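Local coordinates for flagellar brake protein YcgR (Klebsiella pneumoniae, PDB 5KEC) that binds the second messenger c-di-GMP and probably activates transcription of the type 3 fimbriae genes, linked to biofilm formation, at residues Ile180-Lys185 against Cys207-Arg212; Gly176-Asp181 against Arg218-Ile223; Arg114-His119 against Asp141-Gly146. All coordinates share one frame; numbering follows the deposited sequence.

Interaction 1 of 3, residues Ile180-Lys185 against Cys207-Arg212; sequences IDLVVK and CQFKFR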
loop_
_atom_site.group_PDB
_atom_site.type_symbol
_atom_site.label_atom_id
_atom_site.label_comp_id
_atom_site.label_asym_id
_atom_site.label_seq_id
_atom_site.Cartn_x
_atom_site.Cartn_y
_atom_site.Cartn_z
ATOM N N ILE B 180 9.583 -10.736 -10.234
ATOM C CA ILE B 180 8.925 -9.461 -10.015
ATOM C C ILE B 180 9.954 -8.380 -9.749
ATOM O O ILE B 180 11.117 -8.676 -9.480
ATOM C CB ILE B 180 7.970 -9.553 -8.810
ATOM C CG1 ILE B 180 6.980 -8.386 -8.807
ATOM C CG2 ILE B 180 8.768 -9.641 -7.494
ATOM C CD1 ILE B 180 5.930 -8.497 -7.733
ATOM N N ASP B 181 9.527 -7.124 -9.829
ATOM C CA ASP B 181 10.386 -6.008 -9.454
ATOM C C ASP B 181 9.977 -5.480 -8.084
ATOM O O ASP B 181 8.786 -5.327 -7.792
ATOM C CB ASP B 181 10.316 -4.904 -10.503
ATOM C CG ASP B 181 10.720 -5.393 -11.872
ATOM O OD1 ASP B 181 11.741 -6.107 -11.965
ATOM O OD2 ASP B 181 10.005 -5.090 -12.850
ATOM N N LEU B 182 10.963 -5.227 -7.236
ATOM C CA LEU B 182 10.681 -4.738 -5.895
ATOM C C LEU B 182 11.201 -3.320 -5.717
ATOM O O LEU B 182 12.290 -2.984 -6.175
ATOM C CB LEU B 182 11.306 -5.652 -4.842
ATOM C CG LEU B 182 10.932 -7.132 -4.896
ATOM C CD1 LEU B 182 11.817 -7.929 -3.947
ATOM C CD2 LEU B 182 9.460 -7.332 -4.577
ATOM N N VAL B 183 10.415 -2.495 -5.040
ATOM C CA VAL B 183 10.850 -1.154 -4.679
ATOM C C VAL B 183 11.110 -1.127 -3.181
ATOM O O VAL B 183 10.200 -1.328 -2.381
ATOM C CB VAL B 183 9.785 -0.103 -5.028
ATOM C CG1 VAL B 183 10.199 1.271 -4.513
ATOM C CG2 VAL B 183 9.541 -0.071 -6.539
ATOM N N VAL B 184 12.364 -0.906 -2.808
ATOM C CA VAL B 184 12.750 -0.852 -1.409
ATOM C C VAL B 184 12.117 0.370 -0.752
ATOM O O VAL B 184 12.252 1.484 -1.248
ATOM C CB VAL B 184 14.283 -0.800 -1.268
ATOM C CG1 VAL B 184 14.688 -0.651 0.201
ATOM C CG2 VAL B 184 14.905 -2.046 -1.880
ATOM N N LYS B 185 11.413 0.155 0.354
ATOM C CA LYS B 185 10.715 1.244 1.038
ATOM C C LYS B 185 11.338 1.598 2.379
ATOM O O LYS B 185 11.412 2.770 2.744
ATOM C CB LYS B 185 9.236 0.903 1.246
ATOM C CG LYS B 185 8.390 1.037 -0.004
ATOM C CD LYS B 185 8.509 2.439 -0.557
ATOM C CE LYS B 185 7.797 2.590 -1.885
ATOM N NZ LYS B 185 7.998 3.962 -2.435
ATOM N N CYS B 207 9.396 -3.987 1.202
ATOM C CA CYS B 207 9.358 -3.735 -0.230
ATOM C C CYS B 207 7.941 -3.607 -0.751
ATOM O O CYS B 207 6.993 -4.128 -0.165
ATOM C CB CYS B 207 10.092 -4.849 -0.974
ATOM S SG CYS B 207 11.872 -4.887 -0.627
ATOM N N GLN B 208 7.809 -2.894 -1.859
ATOM C CA GLN B 208 6.539 -2.782 -2.542
ATOM C C GLN B 208 6.654 -3.595 -3.823
ATOM O O GLN B 208 7.643 -3.484 -4.545
ATOM C CB GLN B 208 6.248 -1.317 -2.855
ATOM C CG GLN B 208 4.841 -1.041 -3.338
ATOM C CD GLN B 208 4.642 0.413 -3.710
ATOM O OE1 GLN B 208 4.732 0.783 -4.882
ATOM N NE2 GLN B 208 4.376 1.250 -2.710
ATOM N N PHE B 209 5.657 -4.435 -4.084
ATOM C CA PHE B 209 5.615 -5.220 -5.314
ATOM C C PHE B 209 5.362 -4.330 -6.523
ATOM O O PHE B 209 4.457 -3.496 -6.508
ATOM C CB PHE B 209 4.500 -6.267 -5.241
ATOM C CG PHE B 209 4.766 -7.384 -4.280
ATOM C CD1 PHE B 209 3.730 -7.938 -3.544
ATOM C CD2 PHE B 209 6.042 -7.896 -4.123
ATOM C CE1 PHE B 209 3.966 -8.976 -2.663
ATOM C CE2 PHE B 209 6.285 -8.932 -3.243
ATOM C CZ PHE B 209 5.247 -9.473 -2.513
ATOM N N LYS B 210 6.164 -4.506 -7.571
ATOM C CA LYS B 210 5.823 -3.969 -8.886
ATOM C C LYS B 210 5.521 -5.145 -9.811
ATOM O O LYS B 210 6.414 -5.651 -10.494
ATOM C CB LYS B 210 6.960 -3.118 -9.466
ATOM C CG LYS B 210 7.169 -1.777 -8.784
ATOM C CD LYS B 210 5.933 -0.888 -8.878
ATOM C CE LYS B 210 6.107 0.394 -8.064
ATOM N NZ LYS B 210 4.917 1.291 -8.134
ATOM N N PHE B 211 4.266 -5.586 -9.819
ATOM C CA PHE B 211 3.885 -6.774 -10.579
ATOM C C PHE B 211 4.043 -6.602 -12.088
ATOM O O PHE B 211 3.875 -5.506 -12.624
ATOM C CB PHE B 211 2.450 -7.187 -10.258
ATOM C CG PHE B 211 2.273 -7.739 -8.874
ATOM C CD1 PHE B 211 2.608 -9.054 -8.591
ATOM C CD2 PHE B 211 1.765 -6.945 -7.855
ATOM C CE1 PHE B 211 2.443 -9.569 -7.318
ATOM C CE2 PHE B 211 1.597 -7.448 -6.580
ATOM C CZ PHE B 211 1.938 -8.763 -6.308
ATOM N N ARG B 212 4.356 -7.702 -12.767
ATOM C CA ARG B 212 4.515 -7.692 -14.215
ATOM C C ARG B 212 3.211 -8.050 -14.918
ATOM O O ARG B 212 2.977 -7.632 -16.047
ATOM C CB ARG B 212 5.635 -8.643 -14.641
ATOM C CG ARG B 212 6.996 -8.254 -14.107
ATOM C CD ARG B 212 8.085 -9.141 -14.673
ATOM N NE ARG B 212 9.411 -8.629 -14.342
ATOM C CZ ARG B 212 10.547 -9.175 -14.759
ATOM N NH1 ARG B 212 10.527 -10.254 -15.530
ATOM N NH2 ARG B 212 11.705 -8.635 -14.403
#

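Interaction 2 of 3, residues Gly176-Asp181 against Arg218-Ile223; sequences GEITID and RRIEKI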
loop_
_atom_site.group_PDB
_atom_site.type_symbol
_atom_site.label_atom_id
_atom_site.label_comp_id
_atom_site.label_asym_id
_atom_site.label_seq_id
_atom_site.Cartn_x
_atom_site.Cartn_y
_atom_site.Cartn_z
ATOM N N GLY B 176 5.178 -22.270 -6.440
ATOM C CA GLY B 176 6.047 -22.022 -7.577
ATOM C C GLY B 176 6.904 -20.781 -7.403
ATOM O O GLY B 176 7.246 -20.386 -6.285
ATOM N N GLU B 177 7.253 -20.163 -8.522
ATOM C CA GLU B 177 8.107 -18.988 -8.502
ATOM C C GLU B 177 7.449 -17.836 -9.229
ATOM O O GLU B 177 6.652 -18.030 -10.149
ATOM C CB GLU B 177 9.482 -19.309 -9.099
ATOM C CG GLU B 177 10.241 -20.342 -8.293
ATOM C CD GLU B 177 11.679 -20.507 -8.729
ATOM O OE1 GLU B 177 11.957 -20.392 -9.940
ATOM O OE2 GLU B 177 12.532 -20.758 -7.853
ATOM N N ILE B 178 7.777 -16.627 -8.795
ATOM C CA ILE B 178 7.253 -15.425 -9.412
ATOM C C ILE B 178 8.364 -14.395 -9.545
ATOM O O ILE B 178 8.909 -13.926 -8.544
ATOM C CB ILE B 178 6.113 -14.811 -8.581
ATOM C CG1 ILE B 178 4.987 -15.823 -8.378
ATOM C CG2 ILE B 178 5.580 -13.543 -9.261
ATOM C CD1 ILE B 178 3.823 -15.286 -7.574
ATOM N N THR B 179 8.694 -14.044 -10.779
ATOM C CA THR B 179 9.693 -13.018 -11.038
ATOM C C THR B 179 9.019 -11.657 -11.000
ATOM O O THR B 179 7.998 -11.445 -11.646
ATOM C CB THR B 179 10.384 -13.232 -12.404
ATOM O OG1 THR B 179 11.071 -14.487 -12.389
ATOM C CG2 THR B 179 11.397 -12.127 -12.682
ATOM N N ILE B 180 9.583 -10.736 -10.234
ATOM C CA ILE B 180 8.925 -9.461 -10.015
ATOM C C ILE B 180 9.954 -8.380 -9.749
ATOM O O ILE B 180 11.117 -8.676 -9.480
ATOM C CB ILE B 180 7.970 -9.553 -8.810
ATOM C CG1 ILE B 180 6.980 -8.386 -8.807
ATOM C CG2 ILE B 180 8.768 -9.641 -7.494
ATOM C CD1 ILE B 180 5.930 -8.497 -7.733
ATOM N N ASP B 181 9.527 -7.124 -9.829
ATOM C CA ASP B 181 10.386 -6.008 -9.454
ATOM C C ASP B 181 9.977 -5.480 -8.084
ATOM O O ASP B 181 8.786 -5.327 -7.792
ATOM C CB ASP B 181 10.316 -4.904 -10.503
ATOM C CG ASP B 181 10.720 -5.393 -11.872
ATOM O OD1 ASP B 181 11.741 -6.107 -11.965
ATOM O OD2 ASP B 181 10.005 -5.090 -12.850
ATOM N N ARG B 218 -2.592 -12.103 -8.905
ATOM C CA ARG B 218 -3.615 -13.084 -8.557
ATOM C C ARG B 218 -2.998 -14.266 -7.825
ATOM O O ARG B 218 -3.567 -14.772 -6.855
ATOM C CB ARG B 218 -4.355 -13.576 -9.799
ATOM C CG ARG B 218 -5.520 -12.689 -10.228
ATOM C CD ARG B 218 -6.439 -13.450 -11.176
ATOM N NE ARG B 218 -7.629 -12.689 -11.547
ATOM C CZ ARG B 218 -7.784 -12.064 -12.710
ATOM N NH1 ARG B 218 -6.823 -12.107 -13.621
ATOM N NH2 ARG B 218 -8.902 -11.398 -12.961
ATOM N N ARG B 219 -1.835 -14.711 -8.291
ATOM C CA ARG B 219 -1.138 -15.792 -7.611
ATOM C C ARG B 219 -0.795 -15.378 -6.186
ATOM O O ARG B 219 -0.965 -16.158 -5.247
ATOM C CB ARG B 219 0.112 -16.211 -8.381
ATOM C CG ARG B 219 -0.195 -16.985 -9.656
ATOM C CD ARG B 219 1.071 -17.249 -10.450
ATOM N NE ARG B 219 1.925 -18.241 -9.805
ATOM C CZ ARG B 219 3.197 -18.455 -10.129
ATOM N NH1 ARG B 219 3.772 -17.732 -11.083
ATOM N NH2 ARG B 219 3.898 -19.381 -9.484
ATOM N N ILE B 220 -0.322 -14.145 -6.021
ATOM C CA ILE B 220 -0.012 -13.638 -4.687
ATOM C C ILE B 220 -1.262 -13.597 -3.809
ATOM O O ILE B 220 -1.218 -13.941 -2.627
ATOM C CB ILE B 220 0.616 -12.225 -4.743
ATOM C CG1 ILE B 220 2.013 -12.282 -5.361
ATOM C CG2 ILE B 220 0.695 -11.622 -3.357
ATOM C CD1 ILE B 220 2.988 -13.101 -4.567
ATOM N N GLU B 221 -2.377 -13.176 -4.399
ATOM C CA GLU B 221 -3.629 -13.032 -3.661
ATOM C C GLU B 221 -4.180 -14.382 -3.211
ATOM O O GLU B 221 -4.781 -14.491 -2.144
ATOM C CB GLU B 221 -4.651 -12.252 -4.495
ATOM C CG GLU B 221 -4.332 -10.756 -4.565
ATOM C CD GLU B 221 -5.127 -10.007 -5.628
ATOM O OE1 GLU B 221 -5.467 -10.610 -6.669
ATOM O OE2 GLU B 221 -5.402 -8.804 -5.420
ATOM N N LYS B 222 -3.954 -15.416 -4.014
ATOM C CA LYS B 222 -4.383 -16.758 -3.643
ATOM C C LYS B 222 -3.562 -17.303 -2.485
ATOM O O LYS B 222 -4.096 -17.943 -1.580
ATOM C CB LYS B 222 -4.305 -17.703 -4.837
ATOM C CG LYS B 222 -5.353 -17.414 -5.893
ATOM C CD LYS B 222 -5.356 -18.471 -6.987
ATOM C CE LYS B 222 -4.030 -18.525 -7.728
ATOM N NZ LYS B 222 -4.066 -19.499 -8.856
ATOM N N ILE B 223 -2.260 -17.047 -2.511
ATOM C CA ILE B 223 -1.400 -17.420 -1.400
ATOM C C ILE B 223 -1.852 -16.711 -0.124
ATOM O O ILE B 223 -1.886 -17.308 0.954
ATOM C CB ILE B 223 0.065 -17.045 -1.678
ATOM C CG1 ILE B 223 0.590 -17.786 -2.908
ATOM C CG2 ILE B 223 0.933 -17.328 -0.452
ATOM C CD1 ILE B 223 1.975 -17.352 -3.322
#

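Interaction 3 of 3, residues Arg114-His119 against Asp141-Gly146; sequences RFRLRH and DISDGG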
loop_
_atom_site.group_PDB
_atom_site.type_symbol
_atom_site.label_atom_id
_atom_site.label_comp_id
_atom_site.label_asym_id
_atom_site.label_seq_id
_atom_site.Cartn_x
_atom_site.Cartn_y
_atom_site.Cartn_z
ATOM N N ARG B 114 -0.992 -1.086 5.082
ATOM C CA ARG B 114 0.344 -1.078 5.664
ATOM C C ARG B 114 0.659 -2.394 6.373
ATOM O O ARG B 114 1.820 -2.695 6.649
ATOM C CB ARG B 114 0.499 0.095 6.634
ATOM C CG ARG B 114 0.221 1.462 6.025
ATOM C CD ARG B 114 0.254 2.550 7.092
ATOM N NE ARG B 114 -0.778 2.349 8.107
ATOM C CZ ARG B 114 -0.829 3.007 9.262
ATOM N NH1 ARG B 114 0.100 3.911 9.554
ATOM N NH2 ARG B 114 -1.803 2.758 10.132
ATOM N N PHE B 115 -0.372 -3.183 6.659
ATOM C CA PHE B 115 -0.195 -4.425 7.406
ATOM C C PHE B 115 0.197 -5.595 6.506
ATOM O O PHE B 115 -0.288 -5.714 5.378
ATOM C CB PHE B 115 -1.464 -4.772 8.189
ATOM C CG PHE B 115 -1.639 -3.964 9.449
ATOM C CD1 PHE B 115 -1.192 -4.450 10.670
ATOM C CD2 PHE B 115 -2.247 -2.718 9.411
ATOM C CE1 PHE B 115 -1.355 -3.711 11.829
ATOM C CE2 PHE B 115 -2.412 -1.976 10.570
ATOM C CZ PHE B 115 -1.964 -2.476 11.779
ATOM N N ARG B 116 1.076 -6.454 7.019
ATOM C CA ARG B 116 1.523 -7.635 6.284
ATOM C C ARG B 116 1.409 -8.881 7.155
ATOM O O ARG B 116 1.542 -8.811 8.375
ATOM C CB ARG B 116 2.957 -7.446 5.767
ATOM C CG ARG B 116 3.099 -6.320 4.739
ATOM C CD ARG B 116 4.537 -6.143 4.253
ATOM N NE ARG B 116 5.488 -6.078 5.362
ATOM C CZ ARG B 116 5.747 -4.982 6.069
ATOM N NH1 ARG B 116 5.126 -3.844 5.787
ATOM N NH2 ARG B 116 6.628 -5.023 7.063
ATOM N N LEU B 117 1.164 -10.023 6.520
ATOM C CA LEU B 117 0.887 -11.262 7.241
ATOM C C LEU B 117 2.130 -12.112 7.516
ATOM O O LEU B 117 2.873 -12.463 6.600
ATOM C CB LEU B 117 -0.153 -12.079 6.473
ATOM C CG LEU B 117 -0.613 -13.405 7.075
ATOM C CD1 LEU B 117 -1.144 -13.204 8.488
ATOM C CD2 LEU B 117 -1.676 -14.028 6.182
ATOM N N ARG B 118 2.342 -12.445 8.786
ATOM C CA ARG B 118 3.421 -13.340 9.193
ATOM C C ARG B 118 3.027 -14.776 8.864
ATOM O O ARG B 118 1.842 -15.095 8.819
ATOM C CB ARG B 118 3.688 -13.183 10.692
ATOM C CG ARG B 118 4.876 -13.974 11.218
ATOM C CD ARG B 118 5.181 -13.608 12.668
ATOM N NE ARG B 118 4.016 -13.765 13.537
ATOM C CZ ARG B 118 3.748 -14.862 14.240
ATOM N NH1 ARG B 118 4.563 -15.907 14.182
ATOM N NH2 ARG B 118 2.664 -14.913 15.002
ATOM N N HIS B 119 4.007 -15.645 8.627
ATOM C CA HIS B 119 3.700 -17.012 8.202
ATOM C C HIS B 119 4.784 -18.021 8.580
ATOM O O HIS B 119 5.823 -17.659 9.127
ATOM C CB HIS B 119 3.436 -17.051 6.694
ATOM C CG HIS B 119 4.595 -16.588 5.866
ATOM N ND1 HIS B 119 5.613 -17.432 5.478
ATOM C CD2 HIS B 119 4.904 -15.369 5.366
ATOM C CE1 HIS B 119 6.495 -16.753 4.766
ATOM N NE2 HIS B 119 6.090 -15.498 4.684
ATOM N N ASP B 141 7.129 -11.683 5.941
ATOM C CA ASP B 141 5.692 -11.476 5.848
ATOM C C ASP B 141 5.328 -10.973 4.466
ATOM O O ASP B 141 6.201 -10.637 3.664
ATOM C CB ASP B 141 5.181 -10.533 6.942
ATOM C CG ASP B 141 5.815 -9.166 6.877
ATOM O OD1 ASP B 141 6.103 -8.697 5.755
ATOM O OD2 ASP B 141 6.019 -8.558 7.951
ATOM N N ILE B 142 4.036 -10.925 4.185
ATOM C CA ILE B 142 3.589 -10.643 2.834
ATOM C C ILE B 142 2.149 -10.139 2.823
ATOM O O ILE B 142 1.305 -10.600 3.595
ATOM C CB ILE B 142 3.732 -11.908 1.946
ATOM C CG1 ILE B 142 3.503 -11.584 0.474
ATOM C CG2 ILE B 142 2.794 -13.011 2.419
ATOM C CD1 ILE B 142 3.711 -12.775 -0.433
ATOM N N SER B 143 1.889 -9.158 1.968
ATOM C CA SER B 143 0.533 -8.710 1.696
ATOM C C SER B 143 0.372 -8.801 0.189
ATOM O O SER B 143 1.206 -9.410 -0.480
ATOM C CB SER B 143 0.318 -7.278 2.184
ATOM O OG SER B 143 1.132 -6.365 1.472
ATOM N N ASP B 144 -0.687 -8.216 -0.354
ATOM C CA ASP B 144 -0.875 -8.247 -1.799
ATOM C C ASP B 144 -0.154 -7.079 -2.456
ATOM O O ASP B 144 -0.098 -6.980 -3.681
ATOM C CB ASP B 144 -2.362 -8.261 -2.168
ATOM C CG ASP B 144 -3.126 -7.123 -1.542
ATOM O OD1 ASP B 144 -4.337 -7.296 -1.289
ATOM O OD2 ASP B 144 -2.519 -6.057 -1.305
ATOM N N GLY B 145 0.418 -6.207 -1.633
ATOM C CA GLY B 145 1.109 -5.038 -2.142
ATOM C C GLY B 145 2.603 -5.060 -1.878
ATOM O O GLY B 145 3.361 -4.305 -2.490
ATOM N N GLY B 146 3.034 -5.919 -0.963
ATOM C CA GLY B 146 4.448 -6.005 -0.656
ATOM C C GLY B 146 4.826 -7.116 0.300
ATOM O O GLY B 146 4.040 -8.027 0.575
#

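Interaction 1 of 3, residues Ile180-Lys185 against Cys207-Arg212
Ile180 pushes its CD1 methyl between the aromatic side chains of Phe209 and Phe211. CG1 stands anti to the backbone N (chi1 -163°), and the extended chain delivers CD1 over one face of the Phe211 ring, 3.8 Å from its centroid in a CH-pi contact, and 3.6 Å from Phe209 CB. Leu182 runs alongside Phe209 in the same direction, and its CD2 meets the ring at the edge, 3.5 Å from Phe209 CD2. Further on, Leu182 CB packs on the CB of Cys207, which contacts c-di-GMP in the ligand-bound protein, and both side chains touch Leu149. The segments lie on the antiparallel arms of the hairpin of strands 177-193 and 199-210 in the C-terminal, PilZ-type beta domain. Val183 and Gln208 form a hydrogen-bonded pair, Val183 N to Gln208 O at 3.0 Å and nearly straight (171°), Gln208 N to Val183 O at 2.9 Å. Lys210 N adds a third bond to Asp181 O, 2.8 Å. On the other face Val183 CG2 rests against the aliphatic chain of Lys210, 3.7 Å from its CG; the bend at chi2 (-61°) folds that chain over the valine, and NZ makes a weak bond to Gln208 OE1. At the outer end Asp181 OD1 lies in the guanidinium plane of Arg212, in a long salt bridge of 3.5 Å to NH2, and both groups also hydrogen-bond to Asn167.

Interaction 2 of 3, residues Gly176-Asp181 against Arg218-Ile223
The polar part of the contact is carried by Arg219, whose guanidinium reaches from the helix to the start of strand 177-193 and straddles one backbone carbonyl. Its NH1 lies 3.0 Å from Glu177 O and its NH2 lies 3.1 Å from the same oxygen. Both bonds are weak and strongly bent, as expected when two N-H groups of one guanidinium share a single acceptor. NH2 also donates to Tyr175 O, just before the strand, and this second carbonyl helps fix the rotation of the group. A bend at chi3 (71°) turns the end of an otherwise extended chain toward these acceptors. Gly176 CA sits at the edge of the guanidinium, 3.9 Å from NH2, and with no side chain there the arginine comes up close to the backbone.

Apolar packing takes place beside the guanidinium. Ile178 lays CG1 over one face of the group, 3.5 Å from Arg219 NH1 and off-centre, as the two side chains run antiparallel. Beyond CG1, the extended isoleucine continues to CD1, which touches Arg219 CB at 3.9 Å and Ile220 CD1 at 3.8 Å. Ile220 also packs on Phe211, and the neighbouring Ile223 on Leu172 and Tyr175, extending the apolar layer under the helix. The axes of strand 177-181 and helix 218-223 approach to 10.5 Å, their directions 129° apart, a spacing bridged by side chains that reach from the helix to the strand's side chains and backbone: this is helix-on-sheet packing, with the C-terminal helix 214-234 lying against the curled antiparallel sheet of the PilZ-type domain.

Interaction 3 of 3, residues Arg114-His119 against Asp141-Gly146
Asp141 takes the N-H of Arg116 from above its carboxylate plane: NE lies 2.7 Å from OD1 but 38° out of that plane, although OD1 is close to the guanidinium plane. The two flat groups are turned 58° apart, and the salt bridge is made through NE. A chi1 of 60° tucks the carboxylate between Asp141's own backbone N and carbonyl carbon, bringing it alongside Arg116 CB. OD1 is also weakly bonded by Ala148 N. Next to the bridge, Leu117 and Ile142 form an antiparallel hydrogen-bonded pair, with Leu117 N to Ile142 O at 3.0 Å and Ile142 N to Leu117 O at 3.1 Å. Arg116 CG then passes Ser143 OG at 3.8 Å; that hydroxyl accepts from Gly145 N and Gly146 N in an ST turn and ST motif. Asp141, Ser143, Gly146 and Arg114 all bind c-di-GMP in the ligand-bound protein, so in this apo chain Arg116 holds a carboxylate of the ligand site. The short strand 117-118 borders strand 134-142, with Leu117 and Ile142 packed beneath helix 214-234 on Leu227 and Arg116 lying against Gln204 and Ser206 of strand 199-210.

Overall arrangement
All three contacts belong to the same curled antiparallel sheet and the helix that packs on it. Interaction 1 is a regular pairing of long neighbouring strands, rich in backbone bonds and mostly buried apolar side chains. Interaction 2 starts from the same strand, sharing Ile180 and Asp181, but trades backbone pairing for side-chain packing and one partly exposed arginine. Interaction 3, partly buried beside the ligand site, is a short pairing of two backbone bonds joined by a salt bridge between partly exposed residues. Ile220 and Phe209 knit them together: Ile220 of interaction 2 touches Phe211 of interaction 1 and Ser143 of interaction 3, while Phe209 N probably hydrogen-bonds Gly145 O, 2.8 Å away.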